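Local atomic coordinates of scaffolding protein (PDB entry 1G43), a protein that probably anchors the cellulosome of Clostridium cellulolyticum to cellulose, through this family IIIa cellulose-binding domain of its scaffoldin. Residues Asn20-Arg25 with Phe126-Asp131; Ile36-Leu41 with Val97-Asp102; Arg44-Gln49 with Asn130-Thr135. One frame throughout, in Å; residues are numbered along the deposited sequence.

Contact 1. Residues Asn20-Arg25 with Phe126-Asp131; sequences NSIYAR and FDQSND. With CA (calcium ion), chain B.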
loop_
_atom_site.group_PDB
_atom_site.type_symbol
_atom_site.label_atom_id
_atom_site.label_comp_id
_atom_site.label_asym_id
_atom_site.label_seq_id
_atom_site.Cartn_x
_atom_site.Cartn_y
_atom_site.Cartn_z
ATOM N N ASN A 20 -9.648 15.242 -0.430
ATOM C CA ASN A 20 -10.031 14.732 -1.736
ATOM C C ASN A 20 -8.948 13.813 -2.319
ATOM O O ASN A 20 -9.024 13.419 -3.460
ATOM C CB ASN A 20 -10.324 15.860 -2.695
ATOM C CG ASN A 20 -9.180 16.837 -2.805
ATOM O OD1 ASN A 20 -8.015 16.507 -2.533
ATOM N ND2 ASN A 20 -9.502 18.047 -3.238
ATOM N N SER A 21 -7.939 13.495 -1.518
ATOM C CA SER A 21 -6.859 12.582 -1.919
ATOM C C SER A 21 -6.576 11.665 -0.752
ATOM O O SER A 21 -6.584 12.094 0.400
ATOM C CB SER A 21 -5.546 13.305 -2.208
ATOM O OG SER A 21 -5.540 13.922 -3.453
ATOM N N ILE A 22 -6.324 10.408 -1.036
ATOM C CA ILE A 22 -5.965 9.488 0.015
ATOM C C ILE A 22 -4.524 9.133 -0.329
ATOM O O ILE A 22 -4.225 8.743 -1.468
ATOM C CB ILE A 22 -6.915 8.266 0.022
ATOM C CG1 ILE A 22 -8.343 8.789 0.227
ATOM C CG2 ILE A 22 -6.476 7.244 1.073
ATOM C CD1 ILE A 22 -9.406 7.807 0.757
ATOM N N TYR A 23 -3.615 9.325 0.620
ATOM C CA TYR A 23 -2.222 8.994 0.375
ATOM C C TYR A 23 -1.953 7.695 1.080
ATOM O O TYR A 23 -2.569 7.443 2.097
ATOM C CB TYR A 23 -1.281 10.066 0.929
ATOM C CG TYR A 23 -1.449 11.423 0.277
ATOM C CD1 TYR A 23 -2.539 12.237 0.590
ATOM C CD2 TYR A 23 -0.567 11.855 -0.701
ATOM C CE1 TYR A 23 -2.739 13.425 -0.058
ATOM C CE2 TYR A 23 -0.762 13.039 -1.350
ATOM C CZ TYR A 23 -1.848 13.817 -1.028
ATOM O OH TYR A 23 -2.054 15.003 -1.694
ATOM N N ALA A 24 -1.044 6.882 0.532
ATOM C CA ALA A 24 -0.656 5.606 1.107
ATOM C C ALA A 24 0.799 5.363 0.701
ATOM O O ALA A 24 1.088 5.091 -0.467
ATOM C CB ALA A 24 -1.529 4.510 0.582
ATOM N N ARG A 25 1.720 5.473 1.653
ATOM C CA ARG A 25 3.133 5.272 1.344
ATOM C C ARG A 25 3.694 4.159 2.183
ATOM O O ARG A 25 3.486 4.119 3.383
ATOM C CB ARG A 25 3.893 6.566 1.579
ATOM C CG ARG A 25 3.317 7.698 0.723
ATOM C CD ARG A 25 3.684 9.025 1.295
ATOM N NE ARG A 25 3.230 10.122 0.455
ATOM C CZ ARG A 25 3.364 11.400 0.789
ATOM N NH1 ARG A 25 3.936 11.729 1.936
ATOM N NH2 ARG A 25 2.925 12.343 -0.023
ATOM N N PHE A 126 -13.387 12.801 0.538
ATOM C CA PHE A 126 -13.629 11.501 1.136
ATOM C C PHE A 126 -13.751 11.869 2.605
ATOM O O PHE A 126 -13.487 13.008 2.996
ATOM C CB PHE A 126 -12.407 10.562 1.059
ATOM C CG PHE A 126 -12.114 9.998 -0.302
ATOM C CD1 PHE A 126 -11.113 10.536 -1.082
ATOM C CD2 PHE A 126 -12.787 8.871 -0.763
ATOM C CE1 PHE A 126 -10.778 9.956 -2.303
ATOM C CE2 PHE A 126 -12.453 8.285 -1.989
ATOM C CZ PHE A 126 -11.452 8.827 -2.751
ATOM N N ASP A 127 -14.150 10.890 3.408
ATOM C CA ASP A 127 -14.237 11.044 4.855
ATOM C C ASP A 127 -13.304 9.921 5.286
ATOM O O ASP A 127 -13.679 8.754 5.293
ATOM C CB ASP A 127 -15.667 10.791 5.357
ATOM C CG ASP A 127 -15.763 10.717 6.899
ATOM O OD1 ASP A 127 -14.761 10.958 7.613
ATOM O OD2 ASP A 127 -16.869 10.407 7.395
ATOM N N GLN A 128 -12.074 10.266 5.600
ATOM C CA GLN A 128 -11.133 9.250 5.996
ATOM C C GLN A 128 -11.361 8.738 7.401
ATOM O O GLN A 128 -10.882 7.663 7.746
ATOM C CB GLN A 128 -9.723 9.787 5.907
ATOM C CG GLN A 128 -9.366 10.297 4.552
ATOM C CD GLN A 128 -7.883 10.265 4.354
ATOM O OE1 GLN A 128 -7.343 9.233 3.963
ATOM N NE2 GLN A 128 -7.199 11.383 4.663
ATOM N N SER A 129 -12.107 9.502 8.200
ATOM C CA SER A 129 -12.310 9.110 9.580
ATOM C C SER A 129 -13.027 7.789 9.768
ATOM O O SER A 129 -12.942 7.216 10.845
ATOM C CB SER A 129 -12.994 10.231 10.405
ATOM O OG SER A 129 -14.404 10.302 10.248
ATOM N N ASN A 130 -13.727 7.298 8.752
ATOM C CA ASN A 130 -14.388 5.987 8.887
ATOM C C ASN A 130 -13.704 4.952 7.977
ATOM O O ASN A 130 -14.339 4.045 7.445
ATOM C CB ASN A 130 -15.885 6.076 8.565
ATOM C CG ASN A 130 -16.149 6.619 7.186
ATOM O OD1 ASN A 130 -15.231 6.932 6.471
ATOM N ND2 ASN A 130 -17.419 6.725 6.812
ATOM N N ASP A 131 -12.402 5.142 7.795
ATOM C CA ASP A 131 -11.567 4.242 7.019
ATOM C C ASP A 131 -10.725 3.394 7.968
ATOM O O ASP A 131 -9.960 3.889 8.803
ATOM C CB ASP A 131 -10.648 5.005 6.062
ATOM C CG ASP A 131 -11.416 5.713 4.976
ATOM O OD1 ASP A 131 -12.623 5.457 4.839
ATOM O OD2 ASP A 131 -10.816 6.526 4.258
HETATM CA CA CA B . -14.590 6.783 4.073
HETATM O O HOH W 1 -4.582 9.720 3.202
HETATM O O HOH W 2 -12.429 7.527 2.514
#

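Contact 2. Residues Ile36-Leu41 with Val97-Asp102; sequences INLADL and VALNSD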
loop_
_atom_site.group_PDB
_atom_site.type_symbol
_atom_site.label_atom_id
_atom_site.label_comp_id
_atom_site.label_asym_id
_atom_site.label_seq_id
_atom_site.Cartn_x
_atom_site.Cartn_y
_atom_site.Cartn_z
ATOM N N ILE A 36 13.276 -11.485 -2.997
ATOM C CA ILE A 36 11.855 -11.618 -3.180
ATOM C C ILE A 36 11.491 -10.929 -4.468
ATOM O O ILE A 36 11.949 -9.822 -4.770
ATOM C CB ILE A 36 11.086 -11.037 -2.014
ATOM C CG1 ILE A 36 11.000 -12.081 -0.913
ATOM C CG2 ILE A 36 9.721 -10.611 -2.457
ATOM C CD1 ILE A 36 10.273 -11.601 0.287
ATOM N N ASN A 37 10.681 -11.637 -5.237
ATOM C CA ASN A 37 10.238 -11.149 -6.509
ATOM C C ASN A 37 9.119 -10.137 -6.330
ATOM O O ASN A 37 7.987 -10.501 -6.024
ATOM C CB ASN A 37 9.749 -12.319 -7.336
ATOM C CG ASN A 37 9.447 -11.924 -8.741
ATOM O OD1 ASN A 37 8.868 -12.709 -9.486
ATOM N ND2 ASN A 37 9.841 -10.698 -9.128
ATOM N N LEU A 38 9.439 -8.870 -6.538
ATOM C CA LEU A 38 8.447 -7.818 -6.397
ATOM C C LEU A 38 7.129 -8.172 -7.068
ATOM O O LEU A 38 6.066 -7.673 -6.685
ATOM C CB LEU A 38 9.002 -6.519 -6.947
ATOM C CG LEU A 38 10.202 -6.093 -6.126
ATOM C CD1 LEU A 38 10.740 -4.795 -6.698
ATOM C CD2 LEU A 38 9.812 -5.923 -4.651
ATOM N N ALA A 39 7.175 -9.060 -8.048
ATOM C CA ALA A 39 5.940 -9.479 -8.709
ATOM C C ALA A 39 4.962 -10.133 -7.718
ATOM O O ALA A 39 3.745 -10.068 -7.887
ATOM C CB ALA A 39 6.264 -10.464 -9.832
ATOM N N ASP A 40 5.520 -10.772 -6.692
ATOM C CA ASP A 40 4.768 -11.499 -5.665
ATOM C C ASP A 40 4.288 -10.649 -4.503
ATOM O O ASP A 40 3.530 -11.114 -3.650
ATOM C CB ASP A 40 5.636 -12.618 -5.079
ATOM C CG ASP A 40 5.990 -13.692 -6.099
ATOM O OD1 ASP A 40 5.064 -14.225 -6.743
ATOM O OD2 ASP A 40 7.197 -14.013 -6.237
ATOM N N LEU A 41 4.725 -9.401 -4.465
ATOM C CA LEU A 41 4.364 -8.530 -3.368
ATOM C C LEU A 41 3.101 -7.708 -3.602
ATOM O O LEU A 41 3.055 -6.916 -4.524
ATOM C CB LEU A 41 5.542 -7.604 -3.089
ATOM C CG LEU A 41 5.470 -6.574 -1.964
ATOM C CD1 LEU A 41 5.333 -7.275 -0.608
ATOM C CD2 LEU A 41 6.727 -5.741 -2.005
ATOM N N VAL A 97 -2.139 -2.556 -4.053
ATOM C CA VAL A 97 -0.976 -2.097 -4.791
ATOM C C VAL A 97 -0.160 -3.304 -5.246
ATOM O O VAL A 97 0.115 -4.214 -4.458
ATOM C CB VAL A 97 -0.109 -1.165 -3.924
ATOM C CG1 VAL A 97 1.073 -0.672 -4.712
ATOM C CG2 VAL A 97 -0.922 0.018 -3.464
ATOM N N ALA A 98 0.215 -3.336 -6.514
ATOM C CA ALA A 98 0.998 -4.454 -7.028
ATOM C C ALA A 98 2.080 -3.916 -7.932
ATOM O O ALA A 98 2.084 -2.740 -8.237
ATOM C CB ALA A 98 0.119 -5.391 -7.797
ATOM N N LEU A 99 2.997 -4.778 -8.359
ATOM C CA LEU A 99 4.081 -4.371 -9.250
ATOM C C LEU A 99 4.150 -5.310 -10.455
ATOM O O LEU A 99 3.895 -6.508 -10.334
ATOM C CB LEU A 99 5.422 -4.355 -8.512
ATOM C CG LEU A 99 5.526 -3.401 -7.315
ATOM C CD1 LEU A 99 5.168 -4.142 -6.057
ATOM C CD2 LEU A 99 6.921 -2.863 -7.183
ATOM N N ASN A 100 4.473 -4.765 -11.626
ATOM C CA ASN A 100 4.537 -5.578 -12.842
ATOM C C ASN A 100 5.569 -6.723 -12.767
ATOM O O ASN A 100 6.477 -6.743 -11.937
ATOM C CB ASN A 100 4.839 -4.701 -14.063
ATOM C CG ASN A 100 3.801 -3.597 -14.275
ATOM O OD1 ASN A 100 2.592 -3.813 -14.084
ATOM N ND2 ASN A 100 4.273 -2.400 -14.694
ATOM N N SER A 101 5.414 -7.668 -13.676
ATOM C CA SER A 101 6.260 -8.851 -13.730
ATOM C C SER A 101 7.767 -8.593 -13.733
ATOM O O SER A 101 8.549 -9.415 -13.242
ATOM C CB SER A 101 5.876 -9.667 -14.963
ATOM O OG SER A 101 6.093 -8.907 -16.153
ATOM N N ASP A 102 8.183 -7.450 -14.265
ATOM C CA ASP A 102 9.602 -7.160 -14.329
ATOM C C ASP A 102 10.087 -6.085 -13.375
ATOM O O ASP A 102 11.159 -5.496 -13.579
ATOM C CB ASP A 102 9.986 -6.818 -15.783
ATOM C CG ASP A 102 9.276 -5.570 -16.311
ATOM O OD1 ASP A 102 8.107 -5.269 -15.903
ATOM O OD2 ASP A 102 9.894 -4.893 -17.156
HETATM O O HOH W 3 3.074 -7.388 -7.126
#

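Contact 3. Residues Arg44-Gln49 with Asn130-Thr135; sequences RYYYTQ and NDWSYT. With CA (calcium ion), chain B.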
loop_
_atom_site.group_PDB
_atom_site.type_symbol
_atom_site.label_atom_id
_atom_site.label_comp_id
_atom_site.label_asym_id
_atom_site.label_seq_id
_atom_site.Cartn_x
_atom_site.Cartn_y
_atom_site.Cartn_z
ATOM N N ARG A 44 -2.231 -3.853 0.642
ATOM C CA ARG A 44 -3.633 -3.482 0.724
ATOM C C ARG A 44 -3.938 -2.358 1.716
ATOM O O ARG A 44 -3.352 -2.288 2.801
ATOM C CB ARG A 44 -4.468 -4.686 1.108
ATOM C CG ARG A 44 -4.459 -5.804 0.112
ATOM C CD ARG A 44 -5.445 -6.832 0.572
ATOM N NE ARG A 44 -5.686 -7.845 -0.426
ATOM C CZ ARG A 44 -6.286 -8.999 -0.154
ATOM N NH1 ARG A 44 -6.696 -9.245 1.082
ATOM N NH2 ARG A 44 -6.458 -9.912 -1.102
ATOM N N TYR A 45 -4.882 -1.496 1.346
ATOM C CA TYR A 45 -5.287 -0.353 2.180
ATOM C C TYR A 45 -6.810 -0.335 2.229
ATOM O O TYR A 45 -7.450 -0.036 1.233
ATOM C CB TYR A 45 -4.781 0.959 1.569
ATOM C CG TYR A 45 -5.090 2.196 2.401
ATOM C CD1 TYR A 45 -4.217 2.625 3.383
ATOM C CD2 TYR A 45 -6.281 2.892 2.236
ATOM C CE1 TYR A 45 -4.522 3.718 4.197
ATOM C CE2 TYR A 45 -6.599 3.994 3.044
ATOM C CZ TYR A 45 -5.710 4.393 4.029
ATOM O OH TYR A 45 -6.021 5.428 4.877
ATOM N N TYR A 46 -7.375 -0.611 3.393
ATOM C CA TYR A 46 -8.824 -0.686 3.542
ATOM C C TYR A 46 -9.556 0.621 3.887
ATOM O O TYR A 46 -9.133 1.355 4.755
ATOM C CB TYR A 46 -9.143 -1.774 4.558
ATOM C CG TYR A 46 -8.758 -3.173 4.092
ATOM C CD1 TYR A 46 -7.436 -3.627 4.160
ATOM C CD2 TYR A 46 -9.720 -4.034 3.587
ATOM C CE1 TYR A 46 -7.088 -4.916 3.742
ATOM C CE2 TYR A 46 -9.392 -5.315 3.159
ATOM C CZ TYR A 46 -8.075 -5.756 3.241
ATOM O OH TYR A 46 -7.785 -7.044 2.838
ATOM N N TYR A 47 -10.669 0.897 3.218
ATOM C CA TYR A 47 -11.405 2.139 3.456
ATOM C C TYR A 47 -12.890 2.048 3.174
ATOM O O TYR A 47 -13.377 1.029 2.664
ATOM C CB TYR A 47 -10.848 3.249 2.564
ATOM C CG TYR A 47 -11.006 2.962 1.079
ATOM C CD1 TYR A 47 -10.220 1.999 0.458
ATOM C CD2 TYR A 47 -11.943 3.641 0.299
ATOM C CE1 TYR A 47 -10.345 1.710 -0.888
ATOM C CE2 TYR A 47 -12.085 3.362 -1.072
ATOM C CZ TYR A 47 -11.266 2.388 -1.653
ATOM O OH TYR A 47 -11.311 2.109 -2.986
ATOM N N THR A 48 -13.613 3.121 3.521
ATOM C CA THR A 48 -15.036 3.197 3.227
ATOM C C THR A 48 -15.169 4.184 2.082
ATOM O O THR A 48 -14.711 5.320 2.144
ATOM C CB THR A 48 -15.924 3.632 4.437
ATOM O OG1 THR A 48 -15.329 4.733 5.129
ATOM C CG2 THR A 48 -16.143 2.433 5.395
ATOM N N GLN A 49 -15.776 3.706 1.018
ATOM C CA GLN A 49 -15.974 4.448 -0.214
ATOM C C GLN A 49 -16.722 5.794 -0.049
ATOM O O GLN A 49 -16.406 6.772 -0.707
ATOM C CB GLN A 49 -16.734 3.516 -1.169
ATOM C CG GLN A 49 -16.588 3.847 -2.615
ATOM C CD GLN A 49 -17.215 2.798 -3.519
ATOM O OE1 GLN A 49 -18.401 2.478 -3.412
ATOM N NE2 GLN A 49 -16.412 2.267 -4.425
ATOM N N ASN A 130 -13.727 7.298 8.752
ATOM C CA ASN A 130 -14.388 5.987 8.887
ATOM C C ASN A 130 -13.704 4.952 7.977
ATOM O O ASN A 130 -14.339 4.045 7.445
ATOM C CB ASN A 130 -15.885 6.076 8.565
ATOM C CG ASN A 130 -16.149 6.619 7.186
ATOM O OD1 ASN A 130 -15.231 6.932 6.471
ATOM N ND2 ASN A 130 -17.419 6.725 6.812
ATOM N N ASP A 131 -12.402 5.142 7.795
ATOM C CA ASP A 131 -11.567 4.242 7.019
ATOM C C ASP A 131 -10.725 3.394 7.968
ATOM O O ASP A 131 -9.960 3.889 8.803
ATOM C CB ASP A 131 -10.648 5.005 6.062
ATOM C CG ASP A 131 -11.416 5.713 4.976
ATOM O OD1 ASP A 131 -12.623 5.457 4.839
ATOM O OD2 ASP A 131 -10.816 6.526 4.258
ATOM N N TRP A 132 -10.886 2.094 7.809
ATOM C CA TRP A 132 -10.203 1.103 8.589
ATOM C C TRP A 132 -8.687 1.280 8.628
ATOM O O TRP A 132 -8.097 1.195 9.689
ATOM C CB TRP A 132 -10.543 -0.272 8.032
ATOM C CG TRP A 132 -10.265 -1.354 8.983
ATOM C CD1 TRP A 132 -11.066 -1.771 10.009
ATOM C CD2 TRP A 132 -9.081 -2.154 9.041
ATOM N NE1 TRP A 132 -10.453 -2.784 10.700
ATOM C CE2 TRP A 132 -9.231 -3.037 10.127
ATOM C CE3 TRP A 132 -7.908 -2.209 8.279
ATOM C CZ2 TRP A 132 -8.252 -3.961 10.469
ATOM C CZ3 TRP A 132 -6.941 -3.124 8.615
ATOM C CH2 TRP A 132 -7.118 -3.992 9.705
ATOM N N SER A 133 -8.041 1.514 7.491
ATOM C CA SER A 133 -6.585 1.657 7.525
ATOM C C SER A 133 -6.117 3.079 7.786
ATOM O O SER A 133 -4.934 3.355 7.704
ATOM C CB SER A 133 -5.960 1.190 6.210
ATOM O OG SER A 133 -6.280 -0.159 5.951
ATOM N N TYR A 134 -7.031 3.981 8.110
ATOM C CA TYR A 134 -6.622 5.355 8.306
ATOM C C TYR A 134 -6.127 5.789 9.665
ATOM O O TYR A 134 -6.698 5.483 10.707
ATOM C CB TYR A 134 -7.743 6.330 7.877
ATOM C CG TYR A 134 -7.387 7.811 8.112
ATOM C CD1 TYR A 134 -6.458 8.469 7.303
ATOM C CD2 TYR A 134 -7.915 8.517 9.200
ATOM C CE1 TYR A 134 -6.056 9.802 7.579
ATOM C CE2 TYR A 134 -7.517 9.851 9.485
ATOM C CZ TYR A 134 -6.589 10.477 8.672
ATOM O OH TYR A 134 -6.186 11.748 8.957
ATOM N N THR A 135 -5.024 6.507 9.621
ATOM C CA THR A 135 -4.438 7.124 10.786
ATOM C C THR A 135 -3.525 8.219 10.273
ATOM O O THR A 135 -2.782 8.035 9.315
ATOM C CB THR A 135 -3.645 6.147 11.667
ATOM O OG1 THR A 135 -3.291 6.832 12.870
ATOM C CG2 THR A 135 -2.383 5.675 10.983
HETATM CA CA CA B . -14.590 6.783 4.073
HETATM O O HOH W 4 -8.113 6.654 4.296
HETATM O O HOH W 2 -12.429 7.527 2.514
#

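Contact 1. Residues Asn20-Arg25 with Phe126-Asp131
Over one face of the Phe126 ring stands the end of Ile22: its CD1 lies 3.7 Å from the ring centroid and only 13° off the normal, a CH-pi contact set almost over the centre. The ring's edge is turned toward the backbone just ahead of Ile22, with Ser21 N and Asn20 O near its plane, and Arg120 adds a cation-pi contact. The isoleucine branch comes in roughly perpendicular to the phenylalanine side chain, and CG1, one carbon back from the methyl, also reaches the ring, 3.5 Å from Phe126 CD1. Because Ile22 holds CG1 anti to its carbonyl carbon (chi1 -59°), the longer branch is sent to the phenyl ring while CG2 is left for Gln128, whose OE1 it meets at 3.6 Å, the two chains running antiparallel alongside one another.

Both polar atoms of Gln128 have partners. Water 1 donates to Gln128 OE1 at 2.9 Å and accepts from Tyr23 N at 2.8 Å, bridging the two segments, while NE2 bonds to Ser15 OG and Pro16 O. Beyond the apolar patch, Ile22 CD1 also approaches Asp131 OD2, an oxygen that accepts a hydrogen bond from calcium-bound water 2. The ion itself takes Asp127 O, Asn130 OD1 and Asp131 OD1 from this loop, with Ser129 OG bonded to the syn lone pair of Asp127 OD1, 2.7 Å away. Thr48 and Asp50 complete the protein ligands. The short, weakly bonded strand 126-127 brings Phe126 against Ile22 of strand 18-30 and runs on into the calcium-binding loop of this CBM3 beta-sandwich.

Contact 2. Residues Ile36-Leu41 with Val97-Asp102
Water 3 is gripped from both segments at once: Leu41 O lies 2.6 Å from it and Leu38 O 3.0 Å, both as acceptors, while Leu99 N donates to it at 2.9 Å. More acceptors lie within its range than it has protons, so the two donated bonds may be shared or alternate. The water sits where the segments, although their backbones run close, make no direct hydrogen bond, and it joins the amide of a strand's last residue to the carbonyls of Leu38, at the start of a short 3-10 segment, and Leu41, just after it. That turn is closed within its own segment by Asp40 N to Asn37 O and Leu41 N to Leu38 O.

Leu99 is the side chain that fills the interface. With chi1 at -61° and chi2 at 93°, its CD1 comes up against both carbonyl oxygens, 3.7 Å from Leu38 O and 3.8 Å from Leu41 O. The polar backbone atoms are thereby bridged by water and backed by a methyl group. The other methyl, Leu99 CD2, meets CB of Leu38 at 4.2 Å, an apolar touch between side chains that lie buried. Toward the surface the fit is made by small groups: the methyl of Ala39 rests against the backbone of Ser101, CB to CA 4.2 Å.

Around this joint, Val77 of strand 77-88 packs on Leu99, and Val28 of strand 18-30 on Leu41. Asn37 ND2 bonds to Gly104 O, and Ile36 pairs with Leu106 in the small two-stranded sheet. Strand 91-99, which lies between strands 77-88 and 41-47, ends here, next to the 3-10 segment that leads from strand 36-37 into strand 41-47.

Contact 3. Residues Arg44-Gln49 with Asn130-Thr135
At the calcium site the residue just past strand 41-47 meets the loop that follows strand 126-127. Thr48 chelates the ion through its carbonyl O and its OG1, each 2.4 Å from the calcium, and Asn130 OD1 joins from the loop. OG1 also donates to Asn130 O at 2.6 Å, approaching well above the carbonyl plane. A chi1 of 44° puts Thr48 OG1 between the backbone N and the carbonyl carbon, where it can serve metal and loop together. Thr48 N makes a nearly straight bond (170°) to Asp131 OD1 from above the carboxylate plane, which is consistent with one calcium ligand helping to position the other; Asp131 OD2 instead reaches Tyr45 OH through water 4.

Two residues back along the strand, Tyr46 and Ser133 pair twice. Tyr46 N donates to Ser133 OG at 2.8 Å, and Ser133 N to Tyr46 O at 3.0 Å; Ser133 OG is also bonded to Lys145 O. The CB of Ser133 stands over one face of the Tyr45 ring, 3.7 Å from its centroid and displaced toward the rim. Tyr45 OH continues to the edge of the Tyr134 ring, while Tyr46 CB packs against Trp132 CE3.

A type I beta turn that starts at a calcium ligand, Asp131, and ends at Tyr134 is hydrogen-bonded to a sandwich strand, at the calcium site of a CBM3 domain.

Overall arrangement
Contacts 1 and 3 form one continuous region: their centres are 7 Å apart, they share Asn130 and Asp131, and both include ligands of the one calcium ion and its water 2. Packing joins them directly, with Ile22 CG2 3.8 Å from Tyr45 CE2 and Gln128 O 3.4 Å from Tyr134 CD2. Contact 2 lies across the chain's centre, about 25 Å between centres from contact 1 and 23 Å from contact 3. It is nevertheless linked to contact 3 through neighbouring strands 41-47 and 91-99 of one sheet. Two kinds of bridge thus appear on opposite sides of the chain's centre: a metal ion at contacts 1 and 3, a water at contact 2.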